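PDB 4TW5: Eps1p from Saccharomyces cerevisiae, which belongs to the thioredoxin-fold superfamily, this fragment comprising one thioredoxin domain followed by a second half whose fold is probably also thioredoxin-like. Local coordinates for residues M48-E53 against E108-F113; K59-T64 against R116-P121; G78-E83 against R89-S94; C177-E182 against N252-K257; F248-G253 against D259-F264. All coordinates share one frame; numbering follows the deposited sequence.

How the interactions relate
Interactions 1, 2 and 3 belong to the thioredoxin domain in the first half of the chain, interactions 4 and 5 to the second half. Interactions 1 and 2 share helix 107-118, centres about 13 Å apart, and both are apolar: the first is buried, the second only partly so. Interaction 3, also partly buried, is instead polar, ending a helix against the same sheet that interaction 2 reaches. Interaction 4 lies at the surface and mixes charge with aromatic packing, whereas interaction 5, partly buried, is mainly aromatic; they share Asn-252 and Gly-253. Arg-116 and Val-262 pack interaction 2 against interaction 5, joining the two halves.

Interaction 1: residues M48-E53 against E108-F113; sequences METWEE and ESLIAF
Thr-50 carries the whole of its helix's side of this contact, inserting a short branched side chain between Leu-110 and Ile-111 of the facing helix. Its CB bond points toward that helix, but CB itself stays back and the two branches do the touching. With chi1 at -67°, OG1 is anti to the carbonyl carbon and CG2 anti to the backbone N, which turns OG1 to Leu-110 alone and sets CG2 between Leu-110 and Ile-111. OG1 comes within 3.5 Å of Leu-110 CD1, a van der Waals approach; the hydroxyl's polar partner is the carbonyl oxygen of Val-46, one turn back in its own helix. This bond lets a polar atom be buried against a leucine. The methyl CG2 lies 3.7 Å from Leu-110 CB and 3.8 Å from Ile-111 CD1, which also approaches Thr-50 O. The threonine side chain lies roughly perpendicular to that of Leu-110 and runs antiparallel alongside that of Ile-111. A residue as small as threonine suits helices this close, Thr-50 CA and Ile-111 CA being 6.8 Å apart. Phe-65 of strand 63-69 touches both Thr-50 and Leu-110, while Phe-54 lies against Ile-111. Helices 44-53 and 107-118 therefore pack together against a strand of the four-stranded sheet, the helix pair expected on one face of a thioredoxin fold.

Interaction 2: residues K59-T64 against R116-P121; sequences KTLNIT and RESMDP
Leu-61, near the end of helix 55-61, turns its isobutyl group toward Ser-118 of segment 116-121. Both methyls face the hydroxyl from one side: CD1 is 4.0 Å and CD2 4.1 Å from Ser-118 OG, a loose contact. Asn-62 then leaves the helical conformation with a positive phi of 64°, a value asparagine tolerates better than most residues, and swings the chain from helix into strand 63-69. Ile-63 starts the strand and points back toward the same serine. Because chi2 is extended (169°), its CD1 reaches out to within 3.6 Å of Ser-118 CB, the closest approach between the segments. A beta-branched residue is at home in this strand, and Phe-54 touches both Ile-63 and Leu-61. Ser-118 thus meets one hydrophobic residue on each side of the helix-to-strand turn: its CB meets the isoleucine and also lies near a leucine methyl, while OG faces the leucine alone. The hydroxyl's bond is to the carbonyl oxygen of Arg-115 in helix 107-118. With that polar need met locally and no hydrogen bond across the segments, the contact rests on dispersion and shape, which makes it modest and only weakly directional.

Interaction 3: residues G78-E83 against R89-S94; sequences GDENIE and RLYNPS
A Schellman motif ends helix 74-79, and Arg-89 binds the carbonyl groups at this turn. Asn-81 supplies the positive phi of the motif, a conformation that suits asparagine. Arg-89 NH1 gives Glu-80 O a hydrogen bond of 2.6 Å, in the carbonyl plane but tilted from the guanidinium plane. NH2 adds weak bonds to the same oxygen and, at 3.2 Å, to Asn-81 O. An arginine extended from CG to NE is long enough to reach them from strand 87-92, which in this thioredoxin fold runs antiparallel to strand 27-33. Two residues along the strand, Tyr-91 points toward the same turn. Its OH donates to Glu-80 OE1, which lies in the ring plane; the distance, 2.5 Å, is doubtfully short. The same OH accepts from Arg-89 NH1 at 3.1 Å. Glu-80 brings OE1 to the Tyr-91 hydroxyl by bending at chi2 (-57°). Ile-82 CD1 covers one guanidinium face, 3.5 Å above its centre, and Glu-87 forms a salt bridge with NE.

Interaction 4: residues C177-E182 against N252-K257; sequences CDKCHE and NGYSAK
A CXXC motif, Cys-177 to Cys-180, closed by a disulfide and folded as a type I turn, leads into helix 180-196, the arrangement familiar from thioredoxin-like proteins. Lys-179 within it and Glu-182 just after it grip Tyr-254 of the loop 252-257. The lysine chain, extended beyond CG, slides over the ring: its CD stands 3.9 Å from the centroid of the Tyr-254 ring and 6° off the normal, a CH-pi contact. The ammonium travels further, to a salt bridge with Glu-232, so its cation-pi attraction to the ring is weak at most. Glu-182 comes to the ring's edge. Its OE1 accepts a hydrogen bond from Tyr-254 OH; the 2.5 Å length is doubtfully short. The other oxygen, OE2, lies 3.3 Å from Ala-256 CB. Nearby, Ser-255 shapes the loop as an ST turn, its OG accepting from Lys-257 N. Tyrosine suits this surface site because it joins an apolar face to a polar tip: the lysine methylenes cover one face, and a carboxylate oxygen accepts from the hydroxyl.

Interaction 5: residues F248-G253 against D259-F264; sequences FDYPNG and DGYVDF
Tyr-250 sits between Tyr-261 and Phe-264, and these three rings form an aromatic cluster joining the loop after strand 247-249 to helix 259-265. The stacked pair is Tyr-250 with Tyr-261: face to face, centroids of the two rings 4.1 Å apart and planes inclined by 25°. Tyr-250 meets Phe-264 differently, its edge toward the phenylalanine face in an offset edge-to-face pair with planes at 81°. Setting CG anti to the backbone N (chi1 -173°) brings the ring of Tyr-250 in against Tyr-261 and Phe-264.

Of the CH-pi and apolar contacts, Tyr-250 CA lies 4.2 Å from the centroid of the Phe-264 ring, over its face. Pro-251 presses on a ring face too, its CD 3.4 Å from Phe-264 CD1; a flat proline flank suits an aromatic surface. At that ring's edge sits a carbonyl oxygen instead, Phe-248 O 3.3 Å from Phe-264 CZ.

Tyr-250 OH also comes within 3.1 Å of Gly-260 C, a closeness that suits glycine, which has no side chain to intervene. Polar contacts are few: the Tyr-250 hydroxyl accepts a weak bond from Asn-252 ND2, while Tyr-261 OH is held by Ser-255 N. Asp-249 faces elsewhere, making a salt bridge with Arg-228 of the second subunit. With no hydrogen bond between the segments, loop and helix cohere through dispersion in the stack and, in the edge-to-face pair, ring hydrogens approaching a ring face.

Interaction 1: residues M48-E53 against E108-F113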
# COMPACT_ATOMS: atom_id res chain seq x y z
N MET A 48 -12.58 46.09 -30.54
CA MET A 48 -13.79 46.89 -30.35
C MET A 48 -15.01 46.03 -30.12
O MET A 48 -15.92 46.42 -29.39
CB MET A 48 -14.01 47.79 -31.56
CG MET A 48 -12.85 48.72 -31.84
SD MET A 48 -13.14 49.77 -33.26
CE MET A 48 -11.49 50.44 -33.50
N GLU A 49 -15.08 44.88 -30.77
CA GLU A 49 -16.15 43.96 -30.46
C GLU A 49 -15.96 43.38 -29.07
O GLU A 49 -16.95 43.09 -28.41
CB GLU A 49 -16.29 42.87 -31.52
CG GLU A 49 -15.18 41.90 -31.61
CD GLU A 49 -15.25 41.14 -32.91
OE1 GLU A 49 -16.33 41.17 -33.55
OE2 GLU A 49 -14.22 40.54 -33.28
N THR A 50 -14.71 43.14 -28.66
CA THR A 50 -14.39 42.65 -27.32
C THR A 50 -14.96 43.63 -26.31
O THR A 50 -15.79 43.29 -25.45
CB THR A 50 -12.88 42.52 -27.08
OG1 THR A 50 -12.33 41.48 -27.91
CG2 THR A 50 -12.56 42.21 -25.60
N TRP A 51 -14.53 44.87 -26.47
CA TRP A 51 -14.99 45.98 -25.67
C TRP A 51 -16.49 46.06 -25.60
O TRP A 51 -17.06 46.29 -24.53
CB TRP A 51 -14.45 47.28 -26.20
CG TRP A 51 -14.88 48.46 -25.41
CD1 TRP A 51 -14.24 49.01 -24.34
CD2 TRP A 51 -16.03 49.27 -25.64
NE1 TRP A 51 -14.93 50.11 -23.89
CE2 TRP A 51 -16.03 50.29 -24.68
CE3 TRP A 51 -17.07 49.22 -26.58
CZ2 TRP A 51 -17.03 51.26 -24.62
CZ3 TRP A 51 -18.05 50.18 -26.52
CH2 TRP A 51 -18.03 51.18 -25.55
N GLU A 52 -17.14 45.90 -26.75
CA GLU A 52 -18.58 46.09 -26.80
C GLU A 52 -19.31 44.96 -26.09
O GLU A 52 -20.28 45.20 -25.36
CB GLU A 52 -19.08 46.18 -28.27
CG GLU A 52 -20.61 46.20 -28.36
CD GLU A 52 -21.17 46.52 -29.75
OE1 GLU A 52 -20.77 45.86 -30.74
OE2 GLU A 52 -22.02 47.43 -29.83
N GLU A 53 -18.84 43.73 -26.27
CA GLU A 53 -19.52 42.61 -25.64
C GLU A 53 -19.24 42.58 -24.12
O GLU A 53 -20.02 42.02 -23.36
CB GLU A 53 -19.08 41.30 -26.28
CG GLU A 53 -20.16 40.21 -26.27
CD GLU A 53 -21.33 40.53 -27.23
OE1 GLU A 53 -21.25 41.52 -28.01
OE2 GLU A 53 -22.34 39.80 -27.20
N GLU A 108 -13.52 35.86 -27.70
CA GLU A 108 -13.65 34.80 -26.72
C GLU A 108 -12.41 34.78 -25.79
O GLU A 108 -12.55 34.74 -24.56
CB GLU A 108 -13.80 33.45 -27.42
CG GLU A 108 -15.15 33.21 -28.10
CD GLU A 108 -15.32 34.03 -29.37
OE1 GLU A 108 -14.30 34.39 -30.00
OE2 GLU A 108 -16.49 34.32 -29.75
N SER A 109 -11.22 34.83 -26.38
CA SER A 109 -10.00 34.69 -25.58
C SER A 109 -9.75 35.89 -24.66
O SER A 109 -9.25 35.73 -23.56
CB SER A 109 -8.78 34.48 -26.47
OG SER A 109 -8.42 35.68 -27.12
N LEU A 110 -10.09 37.09 -25.12
CA LEU A 110 -9.88 38.28 -24.32
C LEU A 110 -10.90 38.33 -23.20
O LEU A 110 -10.55 38.60 -22.06
CB LEU A 110 -9.98 39.54 -25.19
CG LEU A 110 -8.79 39.75 -26.12
CD1 LEU A 110 -8.96 40.99 -26.98
CD2 LEU A 110 -7.51 39.84 -25.28
N ILE A 111 -12.16 38.03 -23.51
CA ILE A 111 -13.18 37.98 -22.47
C ILE A 111 -12.80 36.96 -21.38
O ILE A 111 -12.90 37.28 -20.19
CB ILE A 111 -14.56 37.63 -23.03
CG1 ILE A 111 -15.02 38.71 -24.01
CG2 ILE A 111 -15.60 37.51 -21.91
CD1 ILE A 111 -14.95 40.11 -23.47
N ALA A 112 -12.38 35.77 -21.78
CA ALA A 112 -12.05 34.70 -20.84
C ALA A 112 -10.92 35.15 -19.92
O ALA A 112 -10.97 34.93 -18.72
CB ALA A 112 -11.68 33.41 -21.58
N PHE A 113 -9.92 35.78 -20.51
CA PHE A 113 -8.80 36.34 -19.79
C PHE A 113 -9.20 37.40 -18.78
O PHE A 113 -8.65 37.43 -17.69
CB PHE A 113 -7.78 36.92 -20.77
CG PHE A 113 -6.64 37.62 -20.11
CD1 PHE A 113 -5.73 36.93 -19.35
CD2 PHE A 113 -6.46 38.98 -20.28
CE1 PHE A 113 -4.67 37.59 -18.75
CE2 PHE A 113 -5.41 39.65 -19.70
CZ PHE A 113 -4.51 38.95 -18.93

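Interaction 2: residues K59-T64 against R116-P121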
# COMPACT_ATOMS: atom_id res chain seq x y z
N LYS A 59 -18.47 46.67 -15.68
CA LYS A 59 -18.99 47.43 -14.55
C LYS A 59 -18.87 46.61 -13.27
O LYS A 59 -18.35 47.08 -12.27
CB LYS A 59 -20.47 47.79 -14.76
CG LYS A 59 -20.79 48.75 -15.88
CD LYS A 59 -22.24 48.56 -16.31
CE LYS A 59 -22.59 49.36 -17.54
NZ LYS A 59 -23.97 49.01 -18.02
N THR A 60 -19.34 45.37 -13.34
CA THR A 60 -19.46 44.51 -12.17
C THR A 60 -18.14 43.83 -11.73
O THR A 60 -18.01 43.46 -10.58
CB THR A 60 -20.53 43.43 -12.42
OG1 THR A 60 -20.28 42.79 -13.68
CG2 THR A 60 -21.94 44.08 -12.49
N LEU A 61 -17.17 43.67 -12.64
CA LEU A 61 -15.88 43.06 -12.32
C LEU A 61 -14.78 44.09 -12.08
O LEU A 61 -13.69 43.74 -11.66
CB LEU A 61 -15.41 42.13 -13.45
CG LEU A 61 -16.28 40.94 -13.82
CD1 LEU A 61 -15.52 40.08 -14.81
CD2 LEU A 61 -16.70 40.15 -12.58
N ASN A 62 -15.08 45.35 -12.38
CA ASN A 62 -14.12 46.44 -12.20
C ASN A 62 -12.91 46.24 -13.12
O ASN A 62 -11.76 46.41 -12.73
CB ASN A 62 -13.69 46.52 -10.74
CG ASN A 62 -13.21 47.89 -10.36
OD1 ASN A 62 -13.06 48.75 -11.23
ND2 ASN A 62 -12.98 48.10 -9.06
N ILE A 63 -13.19 45.88 -14.37
CA ILE A 63 -12.13 45.64 -15.35
C ILE A 63 -12.43 46.41 -16.62
O ILE A 63 -13.53 46.35 -17.13
CB ILE A 63 -11.99 44.14 -15.72
CG1 ILE A 63 -11.75 43.28 -14.49
CG2 ILE A 63 -10.87 43.95 -16.71
CD1 ILE A 63 -11.87 41.81 -14.81
N THR A 64 -11.44 47.13 -17.14
CA THR A 64 -11.66 47.95 -18.30
C THR A 64 -10.70 47.59 -19.43
O THR A 64 -9.50 47.48 -19.21
CB THR A 64 -11.51 49.45 -17.95
OG1 THR A 64 -12.57 49.83 -17.08
CG2 THR A 64 -11.59 50.32 -19.21
N ARG A 116 -10.93 35.43 -16.06
CA ARG A 116 -9.93 34.64 -15.34
C ARG A 116 -9.20 35.51 -14.29
O ARG A 116 -9.10 35.15 -13.13
CB ARG A 116 -8.95 34.01 -16.35
CG ARG A 116 -8.28 32.74 -15.89
CD ARG A 116 -7.40 32.13 -16.99
NE ARG A 116 -8.19 31.86 -18.18
CZ ARG A 116 -7.99 32.44 -19.35
NH1 ARG A 116 -7.00 33.30 -19.51
NH2 ARG A 116 -8.79 32.16 -20.37
N GLU A 117 -8.77 36.69 -14.72
CA GLU A 117 -8.01 37.59 -13.89
C GLU A 117 -8.80 38.25 -12.77
O GLU A 117 -8.21 38.69 -11.79
CB GLU A 117 -7.37 38.67 -14.76
CG GLU A 117 -6.29 38.07 -15.68
CD GLU A 117 -5.25 37.23 -14.94
OE1 GLU A 117 -4.83 37.59 -13.81
OE2 GLU A 117 -4.87 36.17 -15.49
N SER A 118 -10.11 38.37 -12.93
CA SER A 118 -10.93 38.95 -11.88
C SER A 118 -11.00 38.00 -10.68
O SER A 118 -11.28 38.43 -9.57
CB SER A 118 -12.34 39.26 -12.37
OG SER A 118 -13.16 38.13 -12.24
N MET A 119 -10.71 36.73 -10.89
CA MET A 119 -10.81 35.77 -9.80
C MET A 119 -9.48 35.50 -9.12
O MET A 119 -9.39 34.65 -8.24
CB MET A 119 -11.41 34.47 -10.29
CG MET A 119 -12.91 34.44 -10.08
SD MET A 119 -13.52 33.19 -11.14
CE MET A 119 -14.71 32.31 -10.15
N ASP A 120 -8.45 36.21 -9.54
CA ASP A 120 -7.19 36.23 -8.82
C ASP A 120 -7.26 37.31 -7.74
O ASP A 120 -7.18 38.50 -8.04
CB ASP A 120 -6.05 36.46 -9.81
CG ASP A 120 -4.68 36.24 -9.21
OD1 ASP A 120 -4.48 36.42 -7.97
OD2 ASP A 120 -3.79 35.89 -10.01
N PRO A 121 -7.33 36.90 -6.45
CA PRO A 121 -7.54 37.83 -5.34
C PRO A 121 -6.40 38.80 -5.21
O PRO A 121 -6.60 39.87 -4.65
CB PRO A 121 -7.62 36.92 -4.11
CG PRO A 121 -7.78 35.55 -4.64
CD PRO A 121 -7.11 35.53 -5.97

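Interaction 3: residues G78-E83 against R89-S94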
# COMPACT_ATOMS: atom_id res chain seq x y z
N GLY A 78 7.62 53.99 -24.21
CA GLY A 78 9.01 53.81 -23.80
C GLY A 78 9.14 53.62 -22.30
O GLY A 78 9.99 52.86 -21.83
N ASP A 79 8.32 54.35 -21.54
CA ASP A 79 8.29 54.22 -20.09
C ASP A 79 7.77 52.86 -19.65
O ASP A 79 8.21 52.31 -18.65
CB ASP A 79 7.40 55.30 -19.47
CG ASP A 79 8.00 56.67 -19.57
OD1 ASP A 79 9.21 56.76 -19.88
OD2 ASP A 79 7.27 57.66 -19.33
N GLU A 80 6.84 52.32 -20.43
CA GLU A 80 6.20 51.05 -20.12
C GLU A 80 7.01 49.90 -20.72
O GLU A 80 6.63 48.73 -20.59
CB GLU A 80 4.75 51.02 -20.60
CG GLU A 80 3.82 51.98 -19.84
CD GLU A 80 3.80 51.72 -18.33
OE1 GLU A 80 3.79 50.54 -17.93
OE2 GLU A 80 3.80 52.70 -17.55
N ASN A 81 8.09 50.25 -21.41
CA ASN A 81 9.04 49.28 -21.95
C ASN A 81 8.42 48.31 -22.95
O ASN A 81 8.68 47.12 -22.90
CB ASN A 81 9.68 48.50 -20.81
CG ASN A 81 10.44 49.39 -19.84
OD1 ASN A 81 11.49 49.94 -20.19
ND2 ASN A 81 9.90 49.55 -18.63
N ILE A 82 7.58 48.83 -23.84
CA ILE A 82 6.97 48.02 -24.89
C ILE A 82 8.04 47.42 -25.79
O ILE A 82 8.86 48.14 -26.35
CB ILE A 82 5.99 48.85 -25.74
CG1 ILE A 82 4.94 49.52 -24.86
CG2 ILE A 82 5.35 48.00 -26.83
CD1 ILE A 82 4.21 48.54 -23.95
N GLU A 83 8.02 46.09 -25.94
CA GLU A 83 8.99 45.42 -26.79
C GLU A 83 8.42 45.13 -28.17
O GLU A 83 9.11 45.28 -29.17
CB GLU A 83 9.53 44.14 -26.14
CG GLU A 83 10.18 44.33 -24.77
CD GLU A 83 10.47 43.01 -24.06
OE1 GLU A 83 9.69 42.05 -24.24
OE2 GLU A 83 11.49 42.93 -23.34
N ARG A 89 -1.52 43.98 -22.26
CA ARG A 89 -1.04 43.94 -20.87
C ARG A 89 -2.13 44.16 -19.81
O ARG A 89 -3.14 44.83 -20.07
CB ARG A 89 0.03 45.01 -20.67
CG ARG A 89 1.30 44.85 -21.49
CD ARG A 89 2.30 45.88 -21.03
NE ARG A 89 3.60 45.71 -21.65
CZ ARG A 89 4.71 46.29 -21.20
NH1 ARG A 89 4.67 47.08 -20.15
NH2 ARG A 89 5.86 46.08 -21.82
N LEU A 90 -1.91 43.57 -18.63
CA LEU A 90 -2.76 43.79 -17.47
C LEU A 90 -2.09 44.69 -16.42
O LEU A 90 -0.97 44.44 -15.97
CB LEU A 90 -3.15 42.46 -16.81
CG LEU A 90 -4.13 42.56 -15.62
CD1 LEU A 90 -5.53 43.05 -16.06
CD2 LEU A 90 -4.24 41.23 -14.92
N TYR A 91 -2.79 45.74 -16.02
CA TYR A 91 -2.32 46.64 -14.99
C TYR A 91 -3.29 46.67 -13.82
O TYR A 91 -4.47 46.38 -13.99
CB TYR A 91 -2.13 48.05 -15.54
CG TYR A 91 -0.91 48.22 -16.41
CD1 TYR A 91 -0.87 47.71 -17.70
CD2 TYR A 91 0.20 48.93 -15.96
CE1 TYR A 91 0.24 47.87 -18.51
CE2 TYR A 91 1.32 49.10 -16.77
CZ TYR A 91 1.32 48.57 -18.04
OH TYR A 91 2.41 48.73 -18.85
N ASN A 92 -2.78 46.95 -12.63
CA ASN A 92 -3.65 47.28 -11.51
C ASN A 92 -3.23 48.68 -11.03
O ASN A 92 -2.35 49.29 -11.65
CB ASN A 92 -3.63 46.18 -10.45
CG ASN A 92 -2.25 45.97 -9.78
OD1 ASN A 92 -1.30 46.73 -9.96
ND2 ASN A 92 -2.17 44.92 -8.99
N PRO A 93 -3.86 49.22 -9.98
CA PRO A 93 -3.40 50.53 -9.47
C PRO A 93 -1.91 50.59 -9.06
O PRO A 93 -1.34 51.69 -9.04
CB PRO A 93 -4.30 50.76 -8.24
CG PRO A 93 -5.54 50.01 -8.54
CD PRO A 93 -5.12 48.80 -9.32
N SER A 94 -1.30 49.47 -8.69
CA SER A 94 0.15 49.45 -8.42
C SER A 94 1.02 49.40 -9.67
O SER A 94 2.23 49.58 -9.57
CB SER A 94 0.55 48.30 -7.50
OG SER A 94 -0.28 48.24 -6.35

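Interaction 4: residues C177-E182 against N252-K257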
# COMPACT_ATOMS: atom_id res chain seq x y z
N CYS A 177 5.31 18.64 4.97
CA CYS A 177 4.94 19.33 3.75
C CYS A 177 4.91 20.82 3.98
O CYS A 177 3.85 21.38 4.24
CB CYS A 177 3.57 18.86 3.24
SG CYS A 177 3.11 19.59 1.64
N ASP A 178 6.06 21.45 3.82
CA ASP A 178 6.22 22.87 4.04
C ASP A 178 5.33 23.72 3.14
O ASP A 178 4.87 24.78 3.54
CB ASP A 178 7.68 23.28 3.83
CG ASP A 178 8.62 22.68 4.86
OD1 ASP A 178 8.18 22.35 5.99
OD2 ASP A 178 9.81 22.51 4.51
N LYS A 179 5.11 23.26 1.92
CA LYS A 179 4.41 24.05 0.92
C LYS A 179 2.91 23.81 0.86
O LYS A 179 2.21 24.55 0.21
CB LYS A 179 5.03 23.80 -0.47
CG LYS A 179 6.46 24.30 -0.59
CD LYS A 179 7.19 23.53 -1.70
CE LYS A 179 8.65 23.90 -1.81
NZ LYS A 179 9.37 22.90 -2.67
N CYS A 180 2.41 22.79 1.56
CA CYS A 180 1.01 22.41 1.46
C CYS A 180 0.00 23.54 1.76
O CYS A 180 -1.01 23.69 1.07
CB CYS A 180 0.71 21.24 2.39
SG CYS A 180 1.08 19.59 1.80
N HIS A 181 0.28 24.32 2.80
CA HIS A 181 -0.60 25.42 3.20
C HIS A 181 -0.60 26.55 2.17
O HIS A 181 -1.65 27.08 1.82
CB HIS A 181 -0.18 25.96 4.56
CG HIS A 181 -1.01 27.12 5.02
ND1 HIS A 181 -2.20 26.97 5.70
CD2 HIS A 181 -0.82 28.46 4.88
CE1 HIS A 181 -2.70 28.16 5.97
NE2 HIS A 181 -1.89 29.08 5.48
N GLU A 182 0.58 26.93 1.70
CA GLU A 182 0.69 27.90 0.63
C GLU A 182 -0.12 27.42 -0.59
O GLU A 182 -0.81 28.19 -1.26
CB GLU A 182 2.15 28.12 0.21
CG GLU A 182 2.38 29.30 -0.75
CD GLU A 182 3.84 29.44 -1.20
OE1 GLU A 182 4.51 28.41 -1.41
OE2 GLU A 182 4.34 30.58 -1.32
N ASN A 252 6.22 21.75 -15.15
CA ASN A 252 7.13 22.73 -14.58
C ASN A 252 7.32 22.52 -13.07
O ASN A 252 6.88 21.52 -12.50
CB ASN A 252 6.62 24.14 -14.87
CG ASN A 252 6.19 24.30 -16.31
OD1 ASN A 252 6.82 23.75 -17.22
ND2 ASN A 252 5.10 25.02 -16.53
N GLY A 253 8.06 23.41 -12.43
CA GLY A 253 8.33 23.23 -11.01
C GLY A 253 7.18 23.70 -10.14
O GLY A 253 6.17 24.21 -10.64
N TYR A 254 7.33 23.54 -8.83
CA TYR A 254 6.38 24.11 -7.89
C TYR A 254 6.31 25.61 -8.12
O TYR A 254 7.29 26.25 -8.47
CB TYR A 254 6.79 23.84 -6.44
CG TYR A 254 5.90 24.56 -5.41
CD1 TYR A 254 4.81 23.94 -4.85
CD2 TYR A 254 6.18 25.86 -5.02
CE1 TYR A 254 4.02 24.59 -3.94
CE2 TYR A 254 5.41 26.51 -4.12
CZ TYR A 254 4.33 25.87 -3.58
OH TYR A 254 3.54 26.51 -2.67
N SER A 255 5.12 26.16 -7.92
CA SER A 255 4.96 27.61 -7.96
C SER A 255 3.94 28.08 -6.93
O SER A 255 3.00 27.36 -6.60
CB SER A 255 4.52 28.03 -9.36
OG SER A 255 4.44 29.43 -9.45
N ALA A 256 4.12 29.28 -6.39
CA ALA A 256 3.07 29.89 -5.57
C ALA A 256 2.05 30.61 -6.46
O ALA A 256 0.98 31.00 -6.03
CB ALA A 256 3.65 30.83 -4.58
N LYS A 257 2.41 30.79 -7.72
CA LYS A 257 1.51 31.44 -8.66
C LYS A 257 0.60 30.44 -9.33
O LYS A 257 1.01 29.31 -9.62
CB LYS A 257 2.31 32.23 -9.69
CG LYS A 257 3.02 33.42 -9.08
CD LYS A 257 4.16 33.91 -9.95
CE LYS A 257 5.09 34.82 -9.18
NZ LYS A 257 6.11 35.46 -10.06

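Interaction 5: residues F248-G253 against D259-F264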
# COMPACT_ATOMS: atom_id res chain seq x y z
N PHE A 248 -1.69 13.52 -17.75
CA PHE A 248 -0.43 14.27 -17.93
C PHE A 248 -0.02 15.05 -16.66
O PHE A 248 -0.72 15.97 -16.26
CB PHE A 248 -0.56 15.23 -19.11
CG PHE A 248 -0.77 14.54 -20.43
CD1 PHE A 248 0.32 14.21 -21.24
CD2 PHE A 248 -2.04 14.18 -20.86
CE1 PHE A 248 0.14 13.58 -22.44
CE2 PHE A 248 -2.22 13.53 -22.04
CZ PHE A 248 -1.14 13.24 -22.84
N ASP A 249 1.12 14.68 -16.04
CA ASP A 249 1.66 15.40 -14.88
C ASP A 249 2.04 16.83 -15.21
O ASP A 249 2.53 17.13 -16.31
CB ASP A 249 2.90 14.73 -14.30
CG ASP A 249 2.58 13.47 -13.53
OD1 ASP A 249 1.41 13.05 -13.51
OD2 ASP A 249 3.51 12.94 -12.87
N TYR A 250 1.85 17.72 -14.25
CA TYR A 250 2.32 19.09 -14.37
C TYR A 250 3.85 19.09 -14.62
O TYR A 250 4.61 18.50 -13.86
CB TYR A 250 1.95 19.89 -13.13
CG TYR A 250 2.27 21.36 -13.28
CD1 TYR A 250 1.47 22.16 -14.07
CD2 TYR A 250 3.38 21.92 -12.69
CE1 TYR A 250 1.75 23.49 -14.24
CE2 TYR A 250 3.67 23.24 -12.85
CZ TYR A 250 2.84 24.02 -13.63
OH TYR A 250 3.11 25.35 -13.81
N PRO A 251 4.29 19.71 -15.72
CA PRO A 251 5.68 19.61 -16.18
C PRO A 251 6.66 20.55 -15.50
O PRO A 251 7.81 20.20 -15.32
CB PRO A 251 5.58 19.98 -17.66
CG PRO A 251 4.46 20.94 -17.71
CD PRO A 251 3.46 20.48 -16.66
N ASN A 252 6.22 21.75 -15.15
CA ASN A 252 7.13 22.73 -14.58
C ASN A 252 7.32 22.52 -13.07
O ASN A 252 6.88 21.52 -12.50
CB ASN A 252 6.62 24.14 -14.87
CG ASN A 252 6.19 24.30 -16.31
OD1 ASN A 252 6.82 23.75 -17.22
ND2 ASN A 252 5.10 25.02 -16.53
N GLY A 253 8.06 23.41 -12.43
CA GLY A 253 8.33 23.23 -11.01
C GLY A 253 7.18 23.70 -10.14
O GLY A 253 6.17 24.21 -10.64
N ASP A 259 -0.67 30.76 -12.31
CA ASP A 259 -0.67 30.95 -13.76
C ASP A 259 -0.17 29.74 -14.54
O ASP A 259 -0.80 29.34 -15.53
CB ASP A 259 0.18 32.15 -14.16
CG ASP A 259 -0.26 33.43 -13.51
OD1 ASP A 259 -1.28 33.44 -12.78
OD2 ASP A 259 0.41 34.46 -13.74
N GLY A 260 0.95 29.18 -14.10
CA GLY A 260 1.54 28.03 -14.75
C GLY A 260 0.58 26.86 -14.81
O GLY A 260 0.43 26.23 -15.87
N TYR A 261 -0.10 26.61 -13.70
CA TYR A 261 -1.07 25.52 -13.63
C TYR A 261 -2.32 25.76 -14.54
O TYR A 261 -2.79 24.84 -15.21
CB TYR A 261 -1.51 25.31 -12.18
CG TYR A 261 -0.33 25.04 -11.26
CD1 TYR A 261 0.22 23.78 -11.16
CD2 TYR A 261 0.24 26.05 -10.52
CE1 TYR A 261 1.29 23.53 -10.36
CE2 TYR A 261 1.32 25.81 -9.71
CZ TYR A 261 1.84 24.54 -9.63
OH TYR A 261 2.92 24.28 -8.82
N VAL A 262 -2.82 27.00 -14.57
CA VAL A 262 -4.00 27.31 -15.38
C VAL A 262 -3.69 27.08 -16.85
O VAL A 262 -4.42 26.37 -17.56
CB VAL A 262 -4.47 28.77 -15.16
CG1 VAL A 262 -5.50 29.19 -16.22
CG2 VAL A 262 -5.10 28.92 -13.78
N ASP A 263 -2.57 27.64 -17.30
CA ASP A 263 -2.16 27.54 -18.69
C ASP A 263 -1.81 26.10 -19.09
O ASP A 263 -2.00 25.73 -20.23
CB ASP A 263 -1.02 28.50 -18.98
CG ASP A 263 -1.45 29.96 -18.80
OD1 ASP A 263 -2.68 30.23 -18.95
OD2 ASP A 263 -0.58 30.82 -18.51
N PHE A 264 -1.30 25.31 -18.16
CA PHE A 264 -1.07 23.90 -18.44
C PHE A 264 -2.41 23.21 -18.68
O PHE A 264 -2.58 22.49 -19.67
CB PHE A 264 -0.33 23.21 -17.30
CG PHE A 264 -0.30 21.71 -17.40
CD1 PHE A 264 0.54 21.06 -18.32
CD2 PHE A 264 -1.10 20.95 -16.59
CE1 PHE A 264 0.59 19.68 -18.40
CE2 PHE A 264 -1.08 19.57 -16.65
CZ PHE A 264 -0.22 18.92 -17.56